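Thiol:disulfide interchange protein DsbL (Escherichia coli, PDB 3C7M) introduces disulfide bonds into other periplasmic proteins, working with its partner DsbI to form an essential disulfide in the arylsulfate sulfotransferase AssT. Local coordinates at residues K108-W111 with S112-K115. Numbering follows the deposited sequence.
Sequences KERW and SDGK. With CD (cadmium ion), chain D; CD (cadmium ion), chain C.
In the surface loop that links helix 92-106 to helix 117-128 of this DsbA-like thioredoxin protein, Arg110 and Asp113 meet across a tight bend, a compact example of a loop that bonds to its own backbone and presents two carboxylates to cadmium ions. Asp113 N donates to Arg110 O at 2.9 Å. The chain then turns again at once: Ser112 to Lys115 form a type I' turn, closed by Lys115 N to Ser112 O at 3.1 Å. Gly114 adopts backbone angles there (phi 99°, psi -21°) that by themselves call for glycine, since a beta carbon would crowd the carbonyl oxygen of Asp113. Beside the first bend, Asp113 OD1 lies 3.6 Å from Arg110 CB and binds a cadmium ion at 2.2 Å; Glu63 and a water are further ligands. The guanidinium turns away from this carboxylate, and Arg110 NH1 reaches back to Glu109 O at 2.9 Å, with that oxygen almost in the guanidinium plane; NH1 also bonds to Tyr104 O. Glu109, its CG anti to the backbone N (chi1 177°), lays CG over the centre of one face of the Trp111 ring. Its carboxylate chelates a second cadmium ion, while OE2 also accepts Trp111 N at 2.8 Å on its anti side. The indole is anchored by Thr123 through NE1 and meets Phe120 edge-to-face. Because OE2 serves both metal and amide, the cation probably polarises the carboxylate and thereby weakens it somewhat as an acceptor, yet the shared oxygen still couples the second cadmium site to the backbone at Trp111.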
loop_
_atom_site.group_PDB
_atom_site.type_symbol
_atom_site.label_atom_id
_atom_site.label_comp_id
_atom_site.label_asym_id
_atom_site.label_seq_id
_atom_site.Cartn_x
_atom_site.Cartn_y
_atom_site.Cartn_z
ATOM N N LYS A 108 5.250 -3.791 19.315
ATOM C CA LYS A 108 4.633 -2.621 19.946
ATOM C C LYS A 108 5.587 -1.421 20.009
ATOM O O LYS A 108 5.497 -0.577 20.910
ATOM C CB LYS A 108 4.073 -2.965 21.342
ATOM C CG LYS A 108 3.309 -4.291 21.431
ATOM C CD LYS A 108 2.176 -4.361 20.428
ATOM C CE LYS A 108 1.390 -5.646 20.584
ATOM N NZ LYS A 108 0.296 -5.730 19.572
ATOM N N GLU A 109 6.498 -1.345 19.038
ATOM C CA GLU A 109 7.432 -0.220 18.936
ATOM C C GLU A 109 6.673 1.043 18.551
ATOM O O GLU A 109 5.794 1.007 17.683
ATOM C CB GLU A 109 8.525 -0.527 17.905
ATOM C CG GLU A 109 9.517 0.598 17.651
ATOM C CD GLU A 109 10.351 0.956 18.873
ATOM O OE1 GLU A 109 11.352 0.268 19.146
ATOM O OE2 GLU A 109 10.032 1.958 19.536
ATOM N N ARG A 110 6.993 2.146 19.221
ATOM C CA ARG A 110 6.345 3.423 18.924
ATOM C C ARG A 110 7.335 4.550 18.675
ATOM O O ARG A 110 6.933 5.678 18.413
ATOM C CB ARG A 110 5.367 3.822 20.043
ATOM C CG ARG A 110 4.134 2.909 20.212
ATOM C CD ARG A 110 3.226 2.919 18.969
ATOM N NE ARG A 110 2.065 2.044 19.139
ATOM C CZ ARG A 110 2.022 0.758 18.800
ATOM N NH1 ARG A 110 3.076 0.159 18.256
ATOM N NH2 ARG A 110 0.904 0.065 18.996
ATOM N N TRP A 111 8.625 4.237 18.745
ATOM C CA TRP A 111 9.696 5.190 18.444
ATOM C C TRP A 111 9.460 6.549 19.113
ATOM O O TRP A 111 9.512 7.589 18.455
ATOM C CB TRP A 111 9.832 5.404 16.927
ATOM C CG TRP A 111 9.994 4.158 16.091
ATOM C CD1 TRP A 111 11.175 3.570 15.703
ATOM C CD2 TRP A 111 8.947 3.390 15.487
ATOM N NE1 TRP A 111 10.916 2.471 14.919
ATOM C CE2 TRP A 111 9.560 2.336 14.767
ATOM C CE3 TRP A 111 7.549 3.482 15.488
ATOM C CZ2 TRP A 111 8.822 1.385 14.055
ATOM C CZ3 TRP A 111 6.811 2.538 14.774
ATOM C CH2 TRP A 111 7.453 1.496 14.076
ATOM N N SER A 112 9.169 6.543 20.411
ATOM C CA SER A 112 8.992 7.798 21.166
ATOM C C SER A 112 7.822 8.663 20.676
ATOM O O SER A 112 7.831 9.897 20.806
ATOM C CB SER A 112 10.297 8.609 21.180
ATOM O OG SER A 112 11.336 7.875 21.807
ATOM N N ASP A 113 6.818 8.009 20.098
ATOM C CA ASP A 113 5.505 8.615 19.868
ATOM C C ASP A 113 5.519 9.899 19.059
ATOM O O ASP A 113 4.919 10.907 19.443
ATOM C CB ASP A 113 4.796 8.816 21.202
ATOM C CG ASP A 113 4.678 7.532 21.967
ATOM O OD1 ASP A 113 3.826 6.695 21.602
ATOM O OD2 ASP A 113 5.464 7.344 22.916
ATOM N N GLY A 114 6.211 9.844 17.928
ATOM C CA GLY A 114 6.265 10.970 17.011
ATOM C C GLY A 114 7.522 11.803 17.148
ATOM O O GLY A 114 7.896 12.514 16.210
ATOM N N LYS A 115 8.193 11.706 18.300
ATOM C CA LYS A 115 9.328 12.584 18.596
ATOM C C LYS A 115 10.686 12.096 18.077
ATOM O O LYS A 115 11.712 12.777 18.243
ATOM C CB LYS A 115 9.374 12.911 20.097
ATOM C CG LYS A 115 8.179 13.764 20.564
ATOM C CD LYS A 115 8.231 14.053 22.051
ATOM C CE LYS A 115 7.164 15.070 22.428
ATOM N NZ LYS A 115 7.284 15.484 23.857
HETATM CD CD CD D . 11.890 2.182 20.853
HETATM CD CD CD C . 1.769 7.129 20.802
HETATM O O HOH W 1 1.238 5.708 22.836
#